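Local coordinates for acidocalcisomal pyrophosphatase (Trypanosoma cruzi, PDB 5CUV), which probably hydrolyses inorganic diphosphate to phosphate with the help of magnesium ions, as other members of the soluble pyrophosphatase family do, at residues Q166-R171 with V183-R188; T276-D281 with D293-I298; A297-M302 with V331-H336; G320-G325 with K378-G383. One frame throughout, in Å; residues are numbered along the deposited sequence.

Contact 1: residues Q166-R171 with V183-R188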
# COMPACT_ATOMS: atom_id res chain seq x y z
N GLN A 166 16.88 -17.31 18.22
CA GLN A 166 16.92 -16.37 19.34
C GLN A 166 15.97 -15.21 19.03
O GLN A 166 15.74 -14.83 17.87
CB GLN A 166 18.31 -15.77 19.57
CG GLN A 166 19.47 -16.71 19.52
CD GLN A 166 19.51 -17.66 20.66
OE1 GLN A 166 19.69 -18.86 20.44
NE2 GLN A 166 19.36 -17.16 21.88
N GLN A 167 15.41 -14.66 20.07
CA GLN A 167 14.53 -13.57 19.87
C GLN A 167 15.28 -12.40 20.57
O GLN A 167 15.66 -12.47 21.74
CB GLN A 167 13.19 -13.92 20.50
CG GLN A 167 12.36 -12.75 20.94
CD GLN A 167 11.82 -12.01 19.79
OE1 GLN A 167 11.22 -12.60 18.89
NE2 GLN A 167 12.00 -10.72 19.80
N LEU A 168 15.50 -11.33 19.82
CA LEU A 168 16.18 -10.18 20.31
C LEU A 168 15.28 -9.44 21.28
O LEU A 168 14.12 -9.25 20.99
CB LEU A 168 16.52 -9.29 19.13
CG LEU A 168 17.35 -8.09 19.49
CD1 LEU A 168 18.67 -8.63 19.91
CD2 LEU A 168 17.49 -7.07 18.32
N LEU A 169 15.79 -9.06 22.44
CA LEU A 169 15.02 -8.28 23.43
C LEU A 169 15.82 -7.06 23.82
O LEU A 169 17.06 -7.10 23.87
CB LEU A 169 14.80 -9.05 24.74
CG LEU A 169 14.09 -10.38 24.72
CD1 LEU A 169 14.26 -11.09 26.02
CD2 LEU A 169 12.65 -10.13 24.42
N THR A 170 15.13 -5.97 24.10
CA THR A 170 15.81 -4.78 24.56
C THR A 170 15.20 -4.35 25.91
O THR A 170 14.03 -4.58 26.18
CB THR A 170 15.66 -3.65 23.57
OG1 THR A 170 14.27 -3.38 23.38
CG2 THR A 170 16.28 -3.99 22.27
N ARG A 171 15.99 -3.75 26.79
CA ARG A 171 15.43 -3.30 28.05
C ARG A 171 16.09 -2.03 28.38
O ARG A 171 17.28 -1.89 28.20
CB ARG A 171 15.72 -4.24 29.19
CG ARG A 171 15.12 -5.57 29.04
CD ARG A 171 15.03 -6.24 30.40
NE ARG A 171 14.50 -7.59 30.23
CZ ARG A 171 15.25 -8.69 30.14
NH1 ARG A 171 16.58 -8.60 30.24
NH2 ARG A 171 14.68 -9.86 29.92
N VAL A 183 20.16 1.22 26.99
CA VAL A 183 19.22 0.33 26.40
C VAL A 183 20.07 -0.94 26.26
O VAL A 183 21.04 -0.96 25.53
CB VAL A 183 18.70 0.84 25.01
CG1 VAL A 183 17.72 -0.22 24.37
CG2 VAL A 183 17.94 2.12 25.18
N LEU A 184 19.70 -2.00 26.99
CA LEU A 184 20.43 -3.29 26.96
C LEU A 184 19.82 -4.28 25.98
O LEU A 184 18.63 -4.19 25.71
CB LEU A 184 20.42 -3.96 28.35
CG LEU A 184 20.93 -3.24 29.62
CD1 LEU A 184 21.76 -4.20 30.40
CD2 LEU A 184 21.75 -2.06 29.31
N TYR A 185 20.64 -5.21 25.46
CA TYR A 185 20.18 -6.24 24.52
C TYR A 185 20.33 -7.69 24.99
O TYR A 185 21.29 -8.06 25.65
CB TYR A 185 20.90 -6.07 23.18
CG TYR A 185 20.58 -4.75 22.46
CD1 TYR A 185 21.25 -3.58 22.82
CD2 TYR A 185 19.60 -4.68 21.46
CE1 TYR A 185 20.95 -2.38 22.21
CE2 TYR A 185 19.28 -3.46 20.82
CZ TYR A 185 19.97 -2.30 21.20
OH TYR A 185 19.72 -1.07 20.60
N TYR A 186 19.37 -8.52 24.67
CA TYR A 186 19.44 -9.91 25.07
C TYR A 186 18.87 -10.79 23.99
O TYR A 186 18.03 -10.38 23.20
CB TYR A 186 18.57 -10.19 26.29
CG TYR A 186 18.84 -9.37 27.49
CD1 TYR A 186 18.49 -8.03 27.51
CD2 TYR A 186 19.57 -9.89 28.57
CE1 TYR A 186 18.85 -7.23 28.54
CE2 TYR A 186 19.94 -9.10 29.61
CZ TYR A 186 19.59 -7.76 29.60
OH TYR A 186 20.04 -6.91 30.59
N PHE A 187 19.28 -12.04 24.02
CA PHE A 187 18.73 -13.05 23.13
C PHE A 187 17.95 -13.93 24.06
O PHE A 187 18.34 -14.16 25.24
CB PHE A 187 19.81 -13.92 22.51
CG PHE A 187 20.47 -13.30 21.35
CD1 PHE A 187 20.04 -12.07 20.86
CD2 PHE A 187 21.48 -13.95 20.72
CE1 PHE A 187 20.60 -11.50 19.75
CE2 PHE A 187 22.06 -13.39 19.62
CZ PHE A 187 21.61 -12.16 19.12
N ARG A 188 16.83 -14.40 23.56
CA ARG A 188 16.04 -15.35 24.30
C ARG A 188 16.06 -16.54 23.41
O ARG A 188 15.71 -16.47 22.21
CB ARG A 188 14.61 -14.94 24.49
CG ARG A 188 13.80 -16.11 24.95
CD ARG A 188 12.34 -15.73 25.12
NE ARG A 188 12.22 -14.86 26.27
CZ ARG A 188 11.36 -13.85 26.36
NH1 ARG A 188 11.37 -13.12 27.47
NH2 ARG A 188 10.52 -13.58 25.33

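Contact 2: residues T276-D281 with D293-I298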
# COMPACT_ATOMS: atom_id res chain seq x y z
N THR A 276 30.00 -3.88 11.82
CA THR A 276 30.74 -3.10 10.86
C THR A 276 31.72 -2.21 11.59
O THR A 276 31.55 -1.92 12.78
CB THR A 276 29.83 -2.22 9.97
OG1 THR A 276 29.06 -1.31 10.76
CG2 THR A 276 28.94 -3.09 9.15
N TRP A 277 32.73 -1.75 10.87
CA TRP A 277 33.74 -0.91 11.49
C TRP A 277 34.50 -0.03 10.46
O TRP A 277 35.14 -0.53 9.52
CB TRP A 277 34.66 -1.82 12.30
CG TRP A 277 35.38 -1.12 13.34
CD1 TRP A 277 34.86 -0.33 14.29
CD2 TRP A 277 36.79 -1.07 13.50
NE1 TRP A 277 35.85 0.24 15.05
CE2 TRP A 277 37.06 -0.20 14.58
CE3 TRP A 277 37.87 -1.68 12.84
CZ2 TRP A 277 38.37 0.10 15.03
CZ3 TRP A 277 39.20 -1.40 13.28
CH2 TRP A 277 39.43 -0.51 14.37
N GLU A 278 34.36 1.29 10.60
CA GLU A 278 35.03 2.28 9.73
C GLU A 278 36.30 2.55 10.47
O GLU A 278 36.36 3.54 11.24
CB GLU A 278 34.27 3.60 9.72
CG GLU A 278 32.90 3.46 9.23
CD GLU A 278 32.95 3.18 7.78
OE1 GLU A 278 32.91 4.19 7.00
OE2 GLU A 278 33.08 1.97 7.44
N SER A 279 37.32 1.71 10.25
CA SER A 279 38.56 1.85 11.01
C SER A 279 39.32 3.11 10.72
O SER A 279 39.41 3.52 9.57
CB SER A 279 39.47 0.63 10.79
OG SER A 279 40.56 0.66 11.70
N THR A 280 39.85 3.73 11.77
CA THR A 280 40.63 4.93 11.58
C THR A 280 41.99 4.49 11.07
O THR A 280 42.75 5.30 10.55
CB THR A 280 40.75 5.75 12.87
OG1 THR A 280 39.48 6.37 13.13
CG2 THR A 280 41.78 6.86 12.72
N ASP A 281 42.29 3.20 11.21
CA ASP A 281 43.52 2.65 10.64
C ASP A 281 43.10 2.22 9.25
O ASP A 281 42.09 1.55 9.10
CB ASP A 281 44.02 1.38 11.35
CG ASP A 281 44.48 1.63 12.77
OD1 ASP A 281 45.43 2.44 12.93
OD2 ASP A 281 43.89 1.03 13.71
N ASP A 293 33.86 4.04 14.22
CA ASP A 293 32.55 3.68 14.69
C ASP A 293 31.92 2.76 13.66
O ASP A 293 32.47 2.59 12.57
CB ASP A 293 31.72 4.93 14.94
CG ASP A 293 31.86 5.40 16.37
OD1 ASP A 293 32.03 4.51 17.29
OD2 ASP A 293 31.78 6.64 16.58
N PRO A 294 30.84 2.06 14.05
CA PRO A 294 30.13 1.17 13.12
C PRO A 294 29.63 2.13 12.05
O PRO A 294 29.45 3.30 12.32
CB PRO A 294 28.97 0.65 13.96
CG PRO A 294 29.56 0.58 15.33
CD PRO A 294 30.40 1.84 15.45
N ILE A 295 29.42 1.66 10.84
CA ILE A 295 28.93 2.53 9.77
C ILE A 295 27.54 3.08 10.08
O ILE A 295 26.69 2.40 10.65
CB ILE A 295 28.94 1.77 8.44
CG1 ILE A 295 29.07 2.76 7.29
CG2 ILE A 295 27.68 0.91 8.31
CD1 ILE A 295 29.59 2.14 6.00
N ASP A 296 27.33 4.34 9.74
CA ASP A 296 26.12 5.06 10.01
C ASP A 296 25.07 4.85 8.97
O ASP A 296 25.38 4.75 7.76
CB ASP A 296 26.41 6.53 10.06
CG ASP A 296 27.18 6.90 11.23
OD1 ASP A 296 27.69 6.00 11.89
OD2 ASP A 296 27.29 8.10 11.50
N ALA A 297 23.83 4.83 9.43
CA ALA A 297 22.76 4.60 8.49
C ALA A 297 21.55 5.43 8.76
O ALA A 297 21.23 5.69 9.92
CB ALA A 297 22.39 3.12 8.50
N ILE A 298 20.89 5.83 7.68
CA ILE A 298 19.66 6.63 7.72
C ILE A 298 18.51 5.79 7.08
O ILE A 298 18.60 5.41 5.91
CB ILE A 298 19.87 7.89 6.90
CG1 ILE A 298 20.97 8.72 7.53
CG2 ILE A 298 18.66 8.71 6.85
CD1 ILE A 298 21.48 9.78 6.57

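Contact 3: residues A297-M302 with V331-H336. With MLT (D-malate), chain C.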
# COMPACT_ATOMS: atom_id res chain seq x y z
N ALA A 297 23.83 4.83 9.43
CA ALA A 297 22.76 4.60 8.49
C ALA A 297 21.55 5.43 8.76
O ALA A 297 21.23 5.69 9.92
CB ALA A 297 22.39 3.12 8.50
N ILE A 298 20.89 5.83 7.68
CA ILE A 298 19.66 6.63 7.72
C ILE A 298 18.51 5.79 7.08
O ILE A 298 18.60 5.41 5.91
CB ILE A 298 19.87 7.89 6.90
CG1 ILE A 298 20.97 8.72 7.53
CG2 ILE A 298 18.66 8.71 6.85
CD1 ILE A 298 21.48 9.78 6.57
N GLU A 299 17.45 5.48 7.84
CA GLU A 299 16.33 4.67 7.28
C GLU A 299 15.20 5.65 6.95
O GLU A 299 14.69 6.29 7.85
CB GLU A 299 15.85 3.59 8.29
CG GLU A 299 14.73 2.59 7.84
CD GLU A 299 13.26 3.19 7.67
OE1 GLU A 299 12.58 2.75 6.70
OE2 GLU A 299 12.75 4.04 8.45
N ILE A 300 14.78 5.70 5.68
CA ILE A 300 13.77 6.63 5.21
C ILE A 300 12.27 6.26 5.15
O ILE A 300 11.50 6.96 4.53
CB ILE A 300 14.22 7.23 3.86
CG1 ILE A 300 13.97 6.28 2.71
CG2 ILE A 300 15.74 7.58 3.92
CD1 ILE A 300 14.68 6.72 1.42
N GLY A 301 11.84 5.20 5.84
CA GLY A 301 10.41 4.88 5.83
C GLY A 301 9.68 5.89 6.69
O GLY A 301 10.29 6.70 7.40
N MSE A 302 8.39 5.80 6.71
CA MSE A 302 7.43 6.55 7.43
C MSE A 302 7.25 6.37 8.84
O MSE A 302 6.86 7.12 9.42
CB MSE A 302 6.08 6.43 6.80
CG MSE A 302 5.29 5.17 6.86
SE MSE A 302 3.60 4.93 6.20
CE MSE A 302 3.67 5.43 4.49
N VAL A 331 24.76 5.24 5.07
CA VAL A 331 24.02 4.31 4.21
C VAL A 331 22.57 4.76 4.19
O VAL A 331 22.00 5.04 5.24
CB VAL A 331 24.06 2.86 4.74
CG1 VAL A 331 23.05 1.96 4.01
CG2 VAL A 331 25.39 2.32 4.54
N ILE A 332 22.00 4.85 3.00
CA ILE A 332 20.60 5.22 2.87
C ILE A 332 19.85 3.91 2.70
O ILE A 332 20.13 3.15 1.79
CB ILE A 332 20.34 6.06 1.60
CG1 ILE A 332 21.34 7.22 1.53
CG2 ILE A 332 18.94 6.54 1.60
CD1 ILE A 332 21.23 8.14 2.72
N CYS A 333 18.89 3.65 3.57
CA CYS A 333 18.15 2.43 3.53
C CYS A 333 16.69 2.67 3.90
O CYS A 333 16.33 3.79 4.33
CB CYS A 333 18.75 1.44 4.52
SG CYS A 333 18.57 1.96 6.26
N ILE A 334 15.85 1.64 3.75
CA ILE A 334 14.46 1.74 4.10
C ILE A 334 13.99 0.44 4.72
O ILE A 334 14.36 -0.64 4.29
CB ILE A 334 13.52 2.08 2.86
CG1 ILE A 334 12.08 2.29 3.38
CG2 ILE A 334 13.59 0.97 1.74
CD1 ILE A 334 11.11 2.58 2.36
N SER A 335 13.19 0.54 5.77
CA SER A 335 12.67 -0.63 6.41
C SER A 335 11.81 -1.52 5.46
O SER A 335 10.94 -1.02 4.77
CB SER A 335 11.83 -0.13 7.56
OG SER A 335 10.86 -1.08 7.91
N HIS A 336 12.07 -2.82 5.43
CA HIS A 336 11.31 -3.79 4.64
C HIS A 336 9.81 -3.77 5.00
O HIS A 336 8.94 -4.21 4.21
CB HIS A 336 11.85 -5.21 4.87
CG HIS A 336 12.96 -5.59 3.93
ND1 HIS A 336 12.75 -5.74 2.57
CD2 HIS A 336 14.30 -5.69 4.14
CE1 HIS A 336 13.92 -5.89 1.98
NE2 HIS A 336 14.88 -5.87 2.90
C1 MLT C . 16.01 -10.20 0.66
O1 MLT C . 15.46 -11.11 1.28
O2 MLT C . 17.21 -10.27 0.42
C2 MLT C . 15.21 -8.99 0.20
O3 MLT C . 13.82 -9.07 0.55
C3 MLT C . 15.42 -8.72 -1.31
C4 MLT C . 14.56 -7.55 -1.79
O4 MLT C . 13.81 -6.96 -1.04
O5 MLT C . 14.62 -7.15 -3.08

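Contact 4: residues G320-G325 with K378-G383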
# COMPACT_ATOMS: atom_id res chain seq x y z
N GLY A 320 28.67 10.03 0.84
CA GLY A 320 29.92 10.16 1.57
C GLY A 320 30.20 11.58 2.06
O GLY A 320 30.42 12.51 1.25
N MSE A 321 30.20 11.78 3.37
CA MSE A 321 30.44 13.09 3.92
C MSE A 321 31.81 13.07 4.58
O MSE A 321 32.29 12.00 5.02
CB MSE A 321 29.36 13.47 4.93
CG MSE A 321 29.62 14.80 5.63
SE MSE A 321 28.25 15.33 6.86
CE MSE A 321 28.64 14.05 8.28
N ILE A 322 32.47 14.23 4.62
CA ILE A 322 33.76 14.27 5.31
C ILE A 322 33.49 14.84 6.72
O ILE A 322 32.73 15.79 6.88
CB ILE A 322 34.85 15.21 4.62
CG1 ILE A 322 35.00 14.97 3.11
CG2 ILE A 322 36.19 14.87 5.19
CD1 ILE A 322 35.36 13.59 2.76
N ASP A 323 34.08 14.23 7.73
CA ASP A 323 33.89 14.76 9.06
C ASP A 323 35.25 14.86 9.71
O ASP A 323 35.87 13.82 10.01
CB ASP A 323 32.99 13.87 9.90
CG ASP A 323 32.57 14.54 11.19
OD1 ASP A 323 33.37 15.37 11.69
OD2 ASP A 323 31.45 14.25 11.70
N ASP A 324 35.74 16.09 9.90
CA ASP A 324 37.05 16.30 10.50
C ASP A 324 38.10 15.49 9.73
O ASP A 324 38.96 14.83 10.30
CB ASP A 324 36.99 15.91 11.99
CG ASP A 324 38.38 15.54 12.61
OD1 ASP A 324 39.30 16.42 12.72
OD2 ASP A 324 38.54 14.34 13.01
N GLY A 325 38.00 15.52 8.41
CA GLY A 325 38.97 14.80 7.59
C GLY A 325 38.75 13.31 7.48
O GLY A 325 39.38 12.62 6.66
N LYS A 378 31.95 18.81 3.81
CA LYS A 378 32.22 18.50 2.41
C LYS A 378 31.83 17.04 2.14
O LYS A 378 31.68 16.27 3.07
CB LYS A 378 33.71 18.71 2.14
CG LYS A 378 34.31 20.08 2.54
CD LYS A 378 33.67 21.21 1.73
CE LYS A 378 34.51 22.48 1.70
NZ LYS A 378 35.80 22.31 0.95
N PHE A 379 31.68 16.65 0.87
CA PHE A 379 31.36 15.26 0.50
C PHE A 379 32.28 14.73 -0.62
O PHE A 379 32.69 15.49 -1.51
CB PHE A 379 29.93 15.13 -0.06
CG PHE A 379 28.89 15.66 0.83
CD1 PHE A 379 28.73 17.04 1.00
CD2 PHE A 379 28.16 14.79 1.64
CE1 PHE A 379 27.87 17.56 1.98
CE2 PHE A 379 27.28 15.28 2.62
CZ PHE A 379 27.14 16.68 2.80
N VAL A 380 32.55 13.43 -0.60
CA VAL A 380 33.31 12.81 -1.68
C VAL A 380 32.31 12.62 -2.80
O VAL A 380 31.11 12.89 -2.61
CB VAL A 380 33.79 11.48 -1.31
CG1 VAL A 380 34.82 11.63 -0.18
CG2 VAL A 380 32.57 10.60 -0.95
N PHE A 381 32.77 12.19 -3.98
CA PHE A 381 31.90 11.98 -5.15
C PHE A 381 30.94 13.10 -5.44
O PHE A 381 29.81 12.87 -5.87
CB PHE A 381 31.08 10.71 -5.01
CG PHE A 381 31.89 9.48 -4.99
CD1 PHE A 381 32.44 9.02 -3.83
CD2 PHE A 381 32.18 8.82 -6.15
CE1 PHE A 381 33.27 7.92 -3.82
CE2 PHE A 381 33.00 7.71 -6.16
CZ PHE A 381 33.55 7.27 -4.98
N ASN A 382 31.39 14.32 -5.20
CA ASN A 382 30.57 15.48 -5.49
C ASN A 382 29.23 15.48 -4.78
O ASN A 382 28.24 15.98 -5.33
CB ASN A 382 30.34 15.60 -7.01
CG ASN A 382 31.67 15.76 -7.80
OD1 ASN A 382 32.35 14.75 -8.13
ND2 ASN A 382 32.06 17.02 -8.07
N GLY A 383 29.20 14.93 -3.57
CA GLY A 383 27.94 14.90 -2.83
C GLY A 383 26.80 14.13 -3.48
O GLY A 383 25.66 14.25 -3.04
O HOH W 1 33.66 18.31 6.09

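Contact 1: residues Q166-R171 with V183-R188
Q167, L169 and R171 form hydrogen-bonded antiparallel pairs with R188, Y186 and L184, and the two strand axes run at 154° to each other. Each pair has two backbone bonds, such as L169 N to Y186 O at 2.7 Å and Y186 N to L169 O at 2.8 Å. L168 with F187 and T170 with Y185 are the non-hydrogen-bonded pairs between them.

L169, R171, Y186 and R188 share one face of the hairpin. The R171 guanidinium lies over the face of the Y186 ring in a cation-pi contact, with CZ 4.3 Å from the ring centroid. The two planes are not parallel but 56° apart, and NH1 is the atom above the ring centre. The R171 chain is extended from CG to NE, which carries the charge back across Y186. L169 CD1 sits over one face of the R188 guanidinium, 3.8 Å from NH1. Both arginines form salt bridges with E195, which would offset their like charges.

L168, T170, Y185 and F187 lie on the other face. At its end Q166 CB sits over the F187 ring, 4.2 Å from its centroid. L168 CD1 meets the same ring in its plane, 3.5 Å from CE1. T170 CG2 packs alongside Y185, 3.4 Å from CE2.

Q167 NE2 bonds to K215 O of the second subunit. The strands make a beta hairpin, whose sheet continues across that interface through parallel pairing of Q166 and Q167.

Contact 2: residues T276-D281 with D293-I298
T276 and I295 are joined by a hydrogen bond from backbone to side chain. I295 N donates to T276 OG1 at 3.0 Å, with an angle of 151° at the hydrogen. The hydroxyl stands between the backbone N and the carbonyl carbon of its own residue (chi1 59°), facing I295. It also bonds to L273 O, so two partners hold it. A second bond is purely backbone: E278 N to D293 O, 3.0 Å and nearly straight at 169°. A weaker CA-H...O contact brings P294 CA to 3.4 Å from T276 O.

These bonds tie together the two ends of the loop that leads from strand 269-272 into strand 296-299. The loop belongs to the magnesium site of this pyrophosphatase. D291 lies within it, D296 begins the following strand, and D328 completes the protein ligands.

Van der Waals contacts centre on I295. Its CG2 methyl comes to 3.6 Å from the T276 hydroxyl, OG1. CG1 and CD1 lie against the carboxylate of E278, whose chain is bent at chi2. The closest approach there is I295 CD1 to E278 OE2, 3.8 Å. E278 OE2 has a weak hydrogen bond to S398 in helix 388-412. V394 of that helix touches I295, and W329 packs on both I295 and E278.

Contact 3: residues A297-M302 with V331-H336
A297, I298 and E299 pair with V331, I332 and C333 as neighbouring parallel strands in the mixed sheet of the pyrophosphatase fold. Three backbone bonds hold them. I298 N to V331 O is 2.8 Å and almost straight at 176°. I298 O then accepts from C333 N, and C333 O from I300 N.

I298 and I332 lie side by side on one face, pointing the same way, with their CD1 atoms 4.2 Å apart. I300 leaves the strand but stays on this apolar patch. Its CG2 meets I332 CG2 at 4.1 Å, and its CG1 reaches I334 CB. Helix 357-367 packs here, with I361 and F365 on I298 and C357 on I300.

A297 CB and V331 CB are 4.1 Å apart on the opposite face. Further along that face, E299 CB touches C333 SG at 3.8 Å. The glutamate starts with CG anti to the backbone N (chi1 -177°) and then bends at chi2 (-71°). The bend carries its carboxylate past C333 to the backbone at S335. S335 N donates to OE1 there, though the modelled length is doubtful. OE1 also receives a weak bond from G301 N, while OE2 has a weak one from N269.

H336 extends beyond the paired strands into the D-malate pocket. Its NE2 is bonded to N222 O, and its CE1 edge faces the ligand, 3.2 Å from malate O4.

Contact 4: residues G320-G325 with K378-G383
M321 and F379 form the close-packed side of this contact, together with I322 and V380. M321, modelled as selenomethionine, has CG anti to the backbone N (chi1 175°), which sets CB and CG beside CE2 of F379, at 3.6 Å and 3.8 Å. SE is 5.1 Å from the ring centroid and 46° off its normal, an oblique Met-aromatic contact. I322 CD1 meets V380 CG1 at 3.6 Å, the two side chains crossing at about a right angle. H362 stacks on F379, and F365 of helix 357-367 touches M321. D328 of the magnesium site also packs on M321.

Backbone bonds join the two segments on either side of the M321-F379 pair. I322 N donates to K378 O at 2.7 Å. V380 N donates to G320 O at 3.0 Å, but comes from above the carbonyl plane and at a bent angle of 138°.

The side at K378 is looser. This residue is exposed, and its amine lies well clear of the strand. A water bridges the two backbones, donating to I322 O and accepting from K378 N.

Two direct backbone bonds, one water bridge and a small apolar patch thus fasten the loop 378-383 to strand 310-323. The hold between side chains is by dispersion, with no salt bridge across the two segments.

How the contacts relate
Contacts 2 and 3 are continuous: they share A297 and I298, and D296 O lies 2.8 Å from V331 N, probably a hydrogen bond. Their centres are 17 Å apart. D296 of the magnesium site begins the shared strand, while H336, just after the paired strand 326-335, meets D-malate. Contact 4 belongs to the same sheet through strand 310-323, the neighbour of strand 326-335. Its nearest atoms are about 7 Å from those of contacts 2 and 3, and the side chain of M321 is about 7 Å from the magnesium ion. Contact 1 lies in another sheet, its centre 22 to 35 Å from the others, though L168 and Y185 touch V310 at the start of strand 310-323.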